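Local structure of trehalose-6-phosphate phosphatase (Candida albicans, 5DXF) at residues A428-V433 with S453-S458; I86-E91 with V138-R143; L297-D302 with Q513-T518; G330-V335 with P361-T366. The protein belongs to glycosyltransferase family 20 and has the GT-B architecture, in which two Rossmann-like alpha/beta domains face each other within one chain. All coordinates share one frame; numbering follows the deposited sequence.

How the interactions relate
From the N terminus, interaction 2 closes first, bringing 138-143 back to 86-91 at the outer end of the large sheet in the N-terminal half. Interaction 3 then opens at 297-302, where the chain leaves that sheet, and closes only at 513-518, near the C terminus. Nested inside this long loop, one after the other, are interaction 4 (330-335 with 361-366) and interaction 1 (428-433 with 453-458); no loops cross. These two belong to the second alpha/beta region, their centres about 17 Å apart, and they touch where L429 packs on I334. Interaction 3 therefore joins the ends of the excursion that contains them, while interaction 2 lies on the opposite side of the chain's centre from interactions 1 and 4.

Interaction 1: residues A428-V433 with S453-S458; sequences ALITSV and SPLILS
The flat groups where 428-433 meets 453-458 are peptide carbonyls, and two donors approach them end-on: A428 N lies 3.1 Å from P454 O and I430 N lies 2.9 Å from I456 O, both nearly along the C=O axis. The bond from I456 N to A428 O, 3.0 Å long, is less axial, its donor tilted 26° from the carbonyl plane. I456 thus gives its N-H to A428 and its carbonyl to I430, the alternation that defines a parallel pair, and the two short strand axes run within 2° of each other. Farther along, the bond from S458 N to I430 O is weak and bent. The S458 side chain carries the link past the strand: its hydroxyl, placed anti to the backbone N (chi1 170°), donates to S432 O with OG 3.0 Å away, and the same OG is also bonded to F460 N.

Either face of the sheet adds apolar contact. On one, the CD1 branch of L429 leans across to I456 CB at 3.6 Å. On the other, A428 CB meets L455 CD1 at 3.7 Å, and L457 runs beside I430 in the same direction, its CD1 against I430 CB at 3.6 Å.

This is a buried beta-alpha-beta crossover of a Rossmann-like domain. The connecting helix 439-447 covers the A428, L455 and L457 face through F444, V445 and S441. Helix 478-489 covers L429 and I456 with I485 and A488, and strand 471-473 continues the sheet beyond L457.

Interaction 2: residues I86-E91 with V138-R143; sequences IAWTGE and VWLLRR
W88 and L140 make the main side-chain contact between 86-91 and 138-143, a CH-pi interaction. L140 CD2 sits 3.7 Å from the centroid of the five-membered ring of W88 and 21° off its normal, so a methyl group rests over the pyrrole face, displaced toward NE1, from which it is 3.5 Å away. The two side chains cross at about a right angle. With CG of W88 anti to the backbone N (chi1 161°), the indole is carried forward along the second segment, past V138 and as far as L140. V138 O and W139 CA lie at the ring's edge, near its plane; backbone thus borders the indole at its edge while the leucine covers a face.

Apolar contact nearer the main chain is looser: W88 CB and V138 CB lie 4.0 Å apart.

Backbone pairing is slight. V138 N reaches A87 O at 2.7 Å, but the bond is weak and strongly bent. A87 is also backbone-bonded to H136, two residues before V138.

The contact lies at the edge of the large sheet, in which 136-138 is an outermost strand and 84-88 its inner neighbour, bonded in turn to strand 34-37. Helix 173-194 packs against W88 and V138 through F183, A186 and Y187, while W148 of helix 147-160 meets both W88 and L140.

Interaction 3: residues L297-D302 with Q513-T518; sequences LPIGID and QNWTST
W515 plugs its indole into the loop 297-302, a helix-to-loop contact at the junction of a GT-B fold. The loop leaves strand 290-296 of the N-terminal domain, and helix 512-526, at the C terminus, returns to pack beside it, as in many GT-B enzymes, whose C-terminal helix crosses back to the first domain.

Both faces of the indole are engaged by CH-pi contacts. I299 CA lies over the five-membered ring, 3.5 Å from its centroid, and the isoleucine side chain continues across the same face until CD1 meets CH2 of W515 at 3.5 Å. L297 CD2 makes the second CH-pi contact on the opposite face, 4.2 Å from the five-membered ring centroid. The buried N-H is also used: W515 NE1 donates to L297 O at 2.6 Å, the acceptor lying in the ring plane, although the donor stands 48° out of the carbonyl plane. Together the two covered faces and the bond would limit rotation of the ring, and F227 adds an edge-to-face contact from the sheet.

A second polar link ties the loop to the first turn of the helix. D302, the N-cap of helix 303-311, uses OD1 to receive K305 N, and Q513, bent at chi2 (87°), swings its amide to the same oxygen. Q513 NE2 meets D302 OD1 at 3.0 Å from above the carboxylate, 69° out of its plane.

Interaction 4: residues G330-V335 with P361-T366; sequences GKKLIV and PEWRET
K332 N donates to T366 O over 2.7 Å in a nearly straight bond (168°), with K331 and T366 the nearest residues, their CA atoms 4.7 Å apart. The contact lies at the N-terminal ends of the two parallel strands of a beta-alpha-beta unit: strand 332-339 leads through helix 346-359 to strand 367-374, and the bond to T366 comes immediately before the pairing of K332 and I334 with V368. It shows how a crossover connection is fastened where its second strand begins.

The side chains meet at the surface. K332 presents its aliphatic part to W363, with CG 3.5 Å from CZ3 and at the indole's edge, near the ring plane. The lysine bends at chi2 (-70°), so that its charged end leads away from the ring. W363 is itself buried: its NE1 is hydrogen-bonded to N486 OD1, its ring meets that of F356 of helix 346-359, and its side chain touches L489 of helix 478-489. K331 lays its CB beside T366 O at 3.5 Å and then extends toward the E365 carbonyl, where the placement of its amino group is doubtful.

Behind these contacts the 361-366 loop turns tightly after the helix. E365 has a positive phi (70°), and T366 N returns to W363 O at 3.3 Å. R364 ties the turn back to helix 346-359, its NE bonded to L357 O and its NH2 to D358 O. Finally, the methyl CG2 of T366 stands 4.1 Å from G330 O.

Interaction 1: residues A428-V433 with S453-S458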
loop_
_atom_site.group_PDB
_atom_site.type_symbol
_atom_site.label_atom_id
_atom_site.label_comp_id
_atom_site.label_asym_id
_atom_site.label_seq_id
_atom_site.Cartn_x
_atom_site.Cartn_y
_atom_site.Cartn_z
ATOM N N ALA A 428 -11.145 -4.207 14.531
ATOM C CA ALA A 428 -10.473 -4.187 13.265
ATOM C C ALA A 428 -9.611 -5.424 13.246
ATOM O O ALA A 428 -8.977 -5.738 14.230
ATOM C CB ALA A 428 -9.627 -2.948 13.134
ATOM N N LEU A 429 -9.611 -6.143 12.137
ATOM C CA LEU A 429 -8.787 -7.345 12.018
ATOM C C LEU A 429 -7.959 -7.304 10.737
ATOM O O LEU A 429 -8.502 -7.325 9.634
ATOM C CB LEU A 429 -9.653 -8.613 12.056
ATOM C CG LEU A 429 -8.949 -9.975 12.049
ATOM C CD1 LEU A 429 -7.795 -9.987 13.041
ATOM C CD2 LEU A 429 -9.939 -11.097 12.362
ATOM N N ILE A 430 -6.641 -7.235 10.894
ATOM C CA ILE A 430 -5.731 -7.274 9.752
ATOM C C ILE A 430 -4.961 -8.589 9.761
ATOM O O ILE A 430 -4.257 -8.888 10.724
ATOM C CB ILE A 430 -4.745 -6.086 9.764
ATOM C CG1 ILE A 430 -5.500 -4.763 9.919
ATOM C CG2 ILE A 430 -3.884 -6.084 8.511
ATOM C CD1 ILE A 430 -6.584 -4.555 8.884
ATOM N N THR A 431 -5.101 -9.369 8.689
ATOM C CA THR A 431 -4.543 -10.721 8.622
ATOM C C THR A 431 -3.598 -10.890 7.435
ATOM O O THR A 431 -3.384 -12.002 6.951
ATOM C CB THR A 431 -5.661 -11.774 8.520
ATOM O OG1 THR A 431 -6.547 -11.420 7.449
ATOM C CG2 THR A 431 -6.454 -11.832 9.810
ATOM N N SER A 432 -3.039 -9.776 6.975
ATOM C CA SER A 432 -2.176 -9.762 5.798
ATOM C C SER A 432 -1.037 -10.774 5.878
ATOM O O SER A 432 -0.319 -10.833 6.873
ATOM C CB SER A 432 -1.605 -8.361 5.596
ATOM O OG SER A 432 -2.631 -7.445 5.259
ATOM N N VAL A 433 -0.889 -11.575 4.825
ATOM C CA VAL A 433 0.165 -12.581 4.756
ATOM C C VAL A 433 1.520 -11.929 4.508
ATOM O O VAL A 433 2.530 -12.319 5.102
ATOM C CB VAL A 433 -0.131 -13.625 3.650
ATOM C CG1 VAL A 433 1.132 -14.367 3.228
ATOM C CG2 VAL A 433 -1.194 -14.600 4.129
ATOM N N SER A 453 -11.922 1.376 19.952
ATOM C CA SER A 453 -12.095 -0.028 19.594
ATOM C C SER A 453 -10.751 -0.682 19.252
ATOM O O SER A 453 -9.889 -0.056 18.631
ATOM C CB SER A 453 -13.076 -0.173 18.429
ATOM O OG SER A 453 -14.408 0.048 18.864
ATOM N N PRO A 454 -10.570 -1.947 19.674
ATOM C CA PRO A 454 -9.312 -2.688 19.505
ATOM C C PRO A 454 -8.944 -3.053 18.063
ATOM O O PRO A 454 -9.794 -3.305 17.193
ATOM C CB PRO A 454 -9.546 -3.963 20.327
ATOM C CG PRO A 454 -11.014 -4.117 20.386
ATOM C CD PRO A 454 -11.555 -2.720 20.451
ATOM N N LEU A 455 -7.635 -3.079 17.837
ATOM C CA LEU A 455 -7.057 -3.482 16.567
ATOM C C LEU A 455 -6.233 -4.752 16.741
ATOM O O LEU A 455 -5.346 -4.816 17.594
ATOM C CB LEU A 455 -6.185 -2.365 15.995
ATOM C CG LEU A 455 -5.228 -2.786 14.878
ATOM C CD1 LEU A 455 -5.996 -3.131 13.612
ATOM C CD2 LEU A 455 -4.192 -1.704 14.613
ATOM N N ILE A 456 -6.540 -5.764 15.939
ATOM C CA ILE A 456 -5.750 -6.984 15.915
ATOM C C ILE A 456 -4.918 -7.014 14.639
ATOM O O ILE A 456 -5.439 -6.825 13.534
ATOM C CB ILE A 456 -6.629 -8.241 16.003
ATOM C CG1 ILE A 456 -7.558 -8.154 17.214
ATOM C CG2 ILE A 456 -5.763 -9.488 16.094
ATOM C CD1 ILE A 456 -8.375 -9.407 17.442
ATOM N N LEU A 457 -3.620 -7.247 14.803
ATOM C CA LEU A 457 -2.664 -7.088 13.719
ATOM C C LEU A 457 -1.875 -8.366 13.462
ATOM O O LEU A 457 -1.387 -9.012 14.393
ATOM C CB LEU A 457 -1.710 -5.931 14.032
ATOM C CG LEU A 457 -1.300 -5.038 12.863
ATOM C CD1 LEU A 457 -2.538 -4.528 12.156
ATOM C CD2 LEU A 457 -0.446 -3.876 13.348
ATOM N N SER A 458 -1.767 -8.732 12.189
ATOM C CA SER A 458 -0.946 -9.865 11.786
ATOM C C SER A 458 0.508 -9.506 12.038
ATOM O O SER A 458 0.917 -8.369 11.812
ATOM C CB SER A 458 -1.173 -10.216 10.312
ATOM O OG SER A 458 -0.220 -11.158 9.852
#

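Interaction 2: residues I86-E91 with V138-R143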
loop_
_atom_site.group_PDB
_atom_site.type_symbol
_atom_site.label_atom_id
_atom_site.label_comp_id
_atom_site.label_asym_id
_atom_site.label_seq_id
_atom_site.Cartn_x
_atom_site.Cartn_y
_atom_site.Cartn_z
ATOM N N ILE A 86 5.457 12.668 -12.690
ATOM C CA ILE A 86 5.731 11.842 -13.850
ATOM C C ILE A 86 5.091 10.471 -13.697
ATOM O O ILE A 86 5.437 9.730 -12.796
ATOM C CB ILE A 86 7.247 11.653 -13.993
ATOM C CG1 ILE A 86 7.919 12.993 -14.274
ATOM C CG2 ILE A 86 7.575 10.654 -15.085
ATOM C CD1 ILE A 86 9.416 12.900 -14.442
ATOM N N ALA A 87 4.181 10.132 -14.600
ATOM C CA ALA A 87 3.453 8.873 -14.529
ATOM C C ALA A 87 2.756 8.491 -15.835
ATOM O O ALA A 87 2.706 9.265 -16.776
ATOM C CB ALA A 87 2.469 8.894 -13.378
ATOM N N TRP A 88 2.222 7.283 -15.880
ATOM C CA TRP A 88 1.492 6.787 -17.040
ATOM C C TRP A 88 0.082 6.484 -16.592
ATOM O O TRP A 88 -0.176 6.390 -15.401
ATOM C CB TRP A 88 2.138 5.507 -17.570
ATOM C CG TRP A 88 1.253 4.673 -18.463
ATOM C CD1 TRP A 88 0.963 4.909 -19.760
ATOM C CD2 TRP A 88 0.572 3.461 -18.115
ATOM N NE1 TRP A 88 0.139 3.932 -20.247
ATOM C CE2 TRP A 88 -0.116 3.031 -19.253
ATOM C CE3 TRP A 88 0.474 2.703 -16.949
ATOM C CZ2 TRP A 88 -0.888 1.883 -19.262
ATOM C CZ3 TRP A 88 -0.292 1.571 -16.964
ATOM C CH2 TRP A 88 -0.959 1.170 -18.107
ATOM N N THR A 89 -0.828 6.382 -17.550
ATOM C CA THR A 89 -2.180 5.923 -17.286
ATOM C C THR A 89 -2.694 4.982 -18.376
ATOM O O THR A 89 -2.750 5.381 -19.536
ATOM C CB THR A 89 -3.099 7.125 -17.282
ATOM O OG1 THR A 89 -3.192 7.628 -18.620
ATOM C CG2 THR A 89 -2.512 8.194 -16.398
ATOM N N GLY A 90 -3.133 3.779 -18.012
ATOM C CA GLY A 90 -3.669 2.852 -18.992
ATOM C C GLY A 90 -5.153 2.720 -18.814
ATOM O O GLY A 90 -5.620 2.172 -17.832
ATOM N N GLU A 91 -5.899 3.224 -19.782
ATOM C CA GLU A 91 -7.279 3.604 -19.552
ATOM C C GLU A 91 -8.322 3.047 -20.517
ATOM O O GLU A 91 -8.024 2.657 -21.637
ATOM C CB GLU A 91 -7.367 5.138 -19.434
ATOM C CG GLU A 91 -8.061 5.884 -20.567
ATOM C CD GLU A 91 -7.376 5.705 -21.903
ATOM O OE1 GLU A 91 -6.323 6.326 -22.124
ATOM O OE2 GLU A 91 -7.904 4.954 -22.741
ATOM N N VAL A 138 2.681 9.816 -19.421
ATOM C CA VAL A 138 3.285 8.987 -20.456
ATOM C C VAL A 138 2.199 8.191 -21.139
ATOM O O VAL A 138 1.235 7.786 -20.496
ATOM C CB VAL A 138 4.302 7.993 -19.894
ATOM C CG1 VAL A 138 5.352 7.694 -20.944
ATOM C CG2 VAL A 138 4.944 8.521 -18.626
ATOM N N TRP A 139 2.349 7.974 -22.441
ATOM C CA TRP A 139 1.324 7.279 -23.207
ATOM C C TRP A 139 1.849 6.069 -23.934
ATOM O O TRP A 139 2.847 6.147 -24.635
ATOM C CB TRP A 139 0.688 8.220 -24.221
ATOM C CG TRP A 139 0.578 9.595 -23.730
ATOM C CD1 TRP A 139 1.593 10.478 -23.560
ATOM C CD2 TRP A 139 -0.610 10.255 -23.305
ATOM N NE1 TRP A 139 1.110 11.657 -23.066
ATOM C CE2 TRP A 139 -0.244 11.544 -22.900
ATOM C CE3 TRP A 139 -1.951 9.882 -23.232
ATOM C CZ2 TRP A 139 -1.165 12.464 -22.432
ATOM C CZ3 TRP A 139 -2.864 10.799 -22.765
ATOM C CH2 TRP A 139 -2.469 12.073 -22.372
ATOM N N LEU A 140 1.150 4.954 -23.775
ATOM C CA LEU A 140 1.410 3.749 -24.535
ATOM C C LEU A 140 0.140 3.433 -25.282
ATOM O O LEU A 140 -0.941 3.432 -24.715
ATOM C CB LEU A 140 1.794 2.598 -23.619
ATOM C CG LEU A 140 3.101 2.707 -22.836
ATOM C CD1 LEU A 140 3.665 4.113 -22.828
ATOM C CD2 LEU A 140 2.902 2.224 -21.415
ATOM N N LEU A 141 0.252 3.361 -26.599
ATOM C CA LEU A 141 -0.913 3.188 -27.463
ATOM C C LEU A 141 -1.657 1.867 -27.401
ATOM O O LEU A 141 -2.876 1.832 -27.428
ATOM C CB LEU A 141 -0.540 3.474 -28.917
ATOM C CG LEU A 141 0.935 3.683 -29.225
ATOM C CD1 LEU A 141 1.125 3.819 -30.725
ATOM C CD2 LEU A 141 1.430 4.921 -28.508
ATOM N N ARG A 142 -0.905 0.780 -27.336
ATOM C CA ARG A 142 -1.338 -0.502 -27.870
ATOM C C ARG A 142 -2.520 -1.240 -27.256
ATOM O O ARG A 142 -2.823 -1.141 -26.077
ATOM C CB ARG A 142 -0.172 -1.479 -28.026
ATOM C CG ARG A 142 -0.603 -2.740 -28.761
ATOM C CD ARG A 142 0.311 -3.933 -28.536
ATOM N NE ARG A 142 0.046 -4.989 -29.511
ATOM C CZ ARG A 142 -0.129 -4.781 -30.813
ATOM N NH1 ARG A 142 -0.063 -3.557 -31.307
ATOM N NH2 ARG A 142 -0.365 -5.795 -31.626
ATOM N N ARG A 143 -3.154 -2.012 -28.123
ATOM C CA ARG A 143 -4.243 -2.907 -27.790
ATOM C C ARG A 143 -3.693 -3.966 -26.856
ATOM O O ARG A 143 -2.509 -4.266 -26.885
ATOM C CB ARG A 143 -4.795 -3.577 -29.060
ATOM C CG ARG A 143 -3.988 -3.349 -30.343
ATOM C CD ARG A 143 -4.071 -4.529 -31.294
ATOM N NE ARG A 143 -2.820 -4.759 -32.008
ATOM C CZ ARG A 143 -2.339 -3.956 -32.948
ATOM N NH1 ARG A 143 -3.008 -2.861 -33.283
ATOM N NH2 ARG A 143 -1.192 -4.246 -33.549
#

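Interaction 3: residues L297-D302 with Q513-T518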
loop_
_atom_site.group_PDB
_atom_site.type_symbol
_atom_site.label_atom_id
_atom_site.label_comp_id
_atom_site.label_asym_id
_atom_site.label_seq_id
_atom_site.Cartn_x
_atom_site.Cartn_y
_atom_site.Cartn_z
ATOM N N LEU A 297 12.205 3.321 6.197
ATOM C CA LEU A 297 11.371 4.492 6.450
ATOM C C LEU A 297 9.903 4.210 6.193
ATOM O O LEU A 297 9.382 4.580 5.148
ATOM C CB LEU A 297 11.836 5.668 5.597
ATOM C CG LEU A 297 11.446 7.045 6.125
ATOM C CD1 LEU A 297 12.086 7.308 7.469
ATOM C CD2 LEU A 297 11.817 8.133 5.144
ATOM N N PRO A 298 9.227 3.523 7.211
ATOM C CA PRO A 298 7.839 3.183 6.855
ATOM C C PRO A 298 6.976 4.403 6.571
ATOM O O PRO A 298 7.041 5.384 7.286
ATOM C CB PRO A 298 7.315 2.442 8.086
ATOM C CG PRO A 298 8.110 2.952 9.209
ATOM C CD PRO A 298 9.467 2.951 8.626
ATOM N N ILE A 299 6.168 4.323 5.524
ATOM C CA ILE A 299 5.281 5.414 5.145
ATOM C C ILE A 299 4.136 5.616 6.120
ATOM O O ILE A 299 3.655 4.674 6.734
ATOM C CB ILE A 299 4.708 5.226 3.736
ATOM C CG1 ILE A 299 4.123 6.540 3.234
ATOM C CG2 ILE A 299 3.657 4.135 3.726
ATOM C CD1 ILE A 299 4.062 6.632 1.731
ATOM N N GLY A 300 3.714 6.866 6.260
ATOM C CA GLY A 300 2.608 7.203 7.135
ATOM C C GLY A 300 1.443 7.760 6.338
ATOM O O GLY A 300 1.577 8.028 5.143
ATOM N N ILE A 301 0.309 7.893 7.008
ATOM C CA ILE A 301 -0.890 8.504 6.452
ATOM C C ILE A 301 -0.956 10.012 6.660
ATOM O O ILE A 301 -0.210 10.569 7.443
ATOM C CB ILE A 301 -2.167 7.841 6.992
ATOM C CG1 ILE A 301 -2.138 7.750 8.503
ATOM C CG2 ILE A 301 -2.311 6.445 6.432
ATOM C CD1 ILE A 301 -3.288 6.952 9.065
ATOM N N ASP A 302 -1.862 10.666 5.952
ATOM C CA ASP A 302 -2.120 12.072 6.178
ATOM C C ASP A 302 -3.109 12.139 7.299
ATOM O O ASP A 302 -4.304 12.121 7.090
ATOM C CB ASP A 302 -2.741 12.694 4.949
ATOM C CG ASP A 302 -2.933 14.163 5.089
ATOM O OD1 ASP A 302 -3.062 14.632 6.231
ATOM O OD2 ASP A 302 -2.938 14.851 4.059
ATOM N N GLN A 513 3.318 13.632 5.791
ATOM C CA GLN A 513 4.105 14.854 5.587
ATOM C C GLN A 513 5.519 14.752 6.170
ATOM O O GLN A 513 6.518 15.044 5.491
ATOM C CB GLN A 513 3.368 16.067 6.179
ATOM C CG GLN A 513 1.993 16.332 5.555
ATOM C CD GLN A 513 0.876 15.542 6.226
ATOM O OE1 GLN A 513 1.128 14.675 7.064
ATOM N NE2 GLN A 513 -0.364 15.852 5.867
ATOM N N ASN A 514 5.608 14.302 7.414
ATOM C CA ASN A 514 6.899 14.184 8.064
ATOM C C ASN A 514 7.728 13.068 7.438
ATOM O O ASN A 514 8.953 13.143 7.427
ATOM C CB ASN A 514 6.736 13.948 9.574
ATOM C CG ASN A 514 8.067 13.722 10.276
ATOM O OD1 ASN A 514 8.414 12.592 10.617
ATOM N ND2 ASN A 514 8.819 14.799 10.491
ATOM N N TRP A 515 7.073 11.984 7.037
ATOM C CA TRP A 515 7.769 10.889 6.387
ATOM C C TRP A 515 8.317 11.370 5.070
ATOM O O TRP A 515 9.459 11.124 4.729
ATOM C CB TRP A 515 6.824 9.706 6.175
ATOM C CG TRP A 515 7.325 8.642 5.239
ATOM C CD1 TRP A 515 7.970 7.502 5.577
ATOM C CD2 TRP A 515 7.197 8.617 3.818
ATOM N NE1 TRP A 515 8.265 6.773 4.464
ATOM C CE2 TRP A 515 7.796 7.437 3.367
ATOM C CE3 TRP A 515 6.632 9.479 2.883
ATOM C CZ2 TRP A 515 7.849 7.099 2.026
ATOM C CZ3 TRP A 515 6.686 9.147 1.564
ATOM C CH2 TRP A 515 7.286 7.967 1.140
ATOM N N THR A 516 7.496 12.092 4.332
ATOM C CA THR A 516 7.929 12.597 3.049
ATOM C C THR A 516 9.053 13.621 3.196
ATOM O O THR A 516 10.013 13.610 2.445
ATOM C CB THR A 516 6.751 13.036 2.134
ATOM O OG1 THR A 516 7.064 14.260 1.468
ATOM C CG2 THR A 516 5.442 13.172 2.901
ATOM N N SER A 517 8.944 14.494 4.183
ATOM C CA SER A 517 10.005 15.456 4.442
ATOM C C SER A 517 11.326 14.825 4.881
ATOM O O SER A 517 12.373 15.146 4.353
ATOM C CB SER A 517 9.527 16.453 5.499
ATOM O OG SER A 517 10.602 17.105 6.140
ATOM N N THR A 518 11.243 13.894 5.815
ATOM C CA THR A 518 12.383 13.122 6.298
ATOM C C THR A 518 13.116 12.409 5.165
ATOM O O THR A 518 14.345 12.438 5.109
ATOM C CB THR A 518 11.957 12.069 7.345
ATOM O OG1 THR A 518 11.165 12.693 8.363
ATOM C CG2 THR A 518 13.179 11.419 7.978
#

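Interaction 4: residues G330-V335 with P361-T366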
loop_
_atom_site.group_PDB
_atom_site.type_symbol
_atom_site.label_atom_id
_atom_site.label_comp_id
_atom_site.label_asym_id
_atom_site.label_seq_id
_atom_site.Cartn_x
_atom_site.Cartn_y
_atom_site.Cartn_z
ATOM N N GLY A 330 -27.247 -3.641 19.184
ATOM C CA GLY A 330 -27.141 -4.880 19.932
ATOM C C GLY A 330 -26.172 -5.880 19.329
ATOM O O GLY A 330 -26.144 -7.042 19.737
ATOM N N LYS A 331 -25.373 -5.434 18.362
ATOM C CA LYS A 331 -24.413 -6.313 17.697
ATOM C C LYS A 331 -23.001 -5.729 17.686
ATOM O O LYS A 331 -22.820 -4.513 17.714
ATOM C CB LYS A 331 -24.865 -6.607 16.264
ATOM C CG LYS A 331 -26.136 -7.433 16.186
ATOM C CD LYS A 331 -26.580 -7.663 14.752
ATOM C CE LYS A 331 -27.786 -8.583 14.710
ATOM N NZ LYS A 331 -27.496 -9.880 15.380
ATOM N N LYS A 332 -22.006 -6.613 17.649
ATOM C CA LYS A 332 -20.604 -6.207 17.599
ATOM C C LYS A 332 -20.086 -6.268 16.164
ATOM O O LYS A 332 -20.286 -7.264 15.467
ATOM C CB LYS A 332 -19.753 -7.095 18.509
ATOM C CG LYS A 332 -20.158 -7.080 19.980
ATOM C CD LYS A 332 -19.829 -5.749 20.648
ATOM C CE LYS A 332 -20.123 -5.785 22.146
ATOM N NZ LYS A 332 -19.827 -4.484 22.817
ATOM N N LEU A 333 -19.410 -5.207 15.732
ATOM C CA LEU A 333 -19.016 -5.076 14.331
ATOM C C LEU A 333 -17.512 -5.210 14.095
ATOM O O LEU A 333 -16.712 -4.458 14.655
ATOM C CB LEU A 333 -19.498 -3.732 13.779
ATOM C CG LEU A 333 -20.794 -3.728 12.960
ATOM C CD1 LEU A 333 -21.744 -4.838 13.400
ATOM C CD2 LEU A 333 -21.474 -2.366 13.030
ATOM N N ILE A 334 -17.142 -6.173 13.254
ATOM C CA ILE A 334 -15.768 -6.300 12.783
ATOM C C ILE A 334 -15.704 -5.747 11.364
ATOM O O ILE A 334 -16.433 -6.207 10.482
ATOM C CB ILE A 334 -15.279 -7.765 12.808
ATOM C CG1 ILE A 334 -15.709 -8.448 14.107
ATOM C CG2 ILE A 334 -13.768 -7.831 12.636
ATOM C CD1 ILE A 334 -15.138 -9.841 14.288
ATOM N N VAL A 335 -14.846 -4.752 11.150
ATOM C CA VAL A 335 -14.772 -4.072 9.860
ATOM C C VAL A 335 -13.361 -4.079 9.282
ATOM O O VAL A 335 -12.398 -3.714 9.961
ATOM C CB VAL A 335 -15.255 -2.612 9.972
ATOM C CG1 VAL A 335 -15.124 -1.898 8.631
ATOM C CG2 VAL A 335 -16.690 -2.571 10.463
ATOM N N PRO A 361 -20.322 -19.899 21.537
ATOM C CA PRO A 361 -21.772 -19.796 21.333
ATOM C C PRO A 361 -22.321 -18.462 21.824
ATOM O O PRO A 361 -23.383 -18.024 21.383
ATOM C CB PRO A 361 -22.333 -20.953 22.169
ATOM C CG PRO A 361 -21.186 -21.884 22.365
ATOM C CD PRO A 361 -19.973 -21.016 22.430
ATOM N N GLU A 362 -21.593 -17.834 22.741
ATOM C CA GLU A 362 -21.977 -16.549 23.313
ATOM C C GLU A 362 -22.002 -15.435 22.272
ATOM O O GLU A 362 -22.794 -14.497 22.372
ATOM C CB GLU A 362 -21.014 -16.180 24.441
ATOM C CG GLU A 362 -19.562 -16.479 24.100
ATOM C CD GLU A 362 -18.595 -16.016 25.167
ATOM O OE1 GLU A 362 -18.923 -15.055 25.894
ATOM O OE2 GLU A 362 -17.505 -16.616 25.280
ATOM N N TRP A 363 -21.133 -15.543 21.273
ATOM C CA TRP A 363 -20.979 -14.490 20.278
ATOM C C TRP A 363 -21.756 -14.769 18.994
ATOM O O TRP A 363 -21.806 -13.927 18.099
ATOM C CB TRP A 363 -19.499 -14.282 19.960
ATOM C CG TRP A 363 -18.737 -13.668 21.092
ATOM C CD1 TRP A 363 -17.875 -14.300 21.939
ATOM C CD2 TRP A 363 -18.779 -12.298 21.510
ATOM N NE1 TRP A 363 -17.372 -13.408 22.854
ATOM C CE2 TRP A 363 -17.911 -12.173 22.613
ATOM C CE3 TRP A 363 -19.464 -11.166 21.061
ATOM C CZ2 TRP A 363 -17.710 -10.961 23.269
ATOM C CZ3 TRP A 363 -19.262 -9.966 21.712
ATOM C CH2 TRP A 363 -18.393 -9.871 22.805
ATOM N N ARG A 364 -22.359 -15.948 18.905
ATOM C CA ARG A 364 -23.272 -16.237 17.808
ATOM C C ARG A 364 -24.469 -15.294 17.919
ATOM O O ARG A 364 -24.813 -14.859 19.019
ATOM C CB ARG A 364 -23.711 -17.703 17.833
ATOM C CG ARG A 364 -22.550 -18.679 17.699
ATOM C CD ARG A 364 -22.967 -20.120 17.941
ATOM N NE ARG A 364 -21.800 -20.988 18.081
ATOM C CZ ARG A 364 -21.855 -22.276 18.407
ATOM N NH1 ARG A 364 -23.024 -22.860 18.630
ATOM N NH2 ARG A 364 -20.736 -22.981 18.511
ATOM N N GLU A 365 -25.065 -14.966 16.772
ATOM C CA GLU A 365 -26.177 -14.012 16.653
ATOM C C GLU A 365 -25.783 -12.554 16.911
ATOM O O GLU A 365 -26.534 -11.642 16.567
ATOM C CB GLU A 365 -27.329 -14.382 17.596
ATOM C CG GLU A 365 -28.008 -15.702 17.297
ATOM C CD GLU A 365 -29.126 -16.003 18.278
ATOM O OE1 GLU A 365 -28.846 -16.078 19.493
ATOM O OE2 GLU A 365 -30.284 -16.153 17.836
ATOM N N THR A 366 -24.615 -12.326 17.505
ATOM C CA THR A 366 -24.255 -10.979 17.945
ATOM C C THR A 366 -23.035 -10.376 17.248
ATOM O O THR A 366 -22.778 -9.181 17.382
ATOM C CB THR A 366 -23.998 -10.949 19.465
ATOM O OG1 THR A 366 -23.165 -12.055 19.832
ATOM C CG2 THR A 366 -25.309 -11.037 20.228
#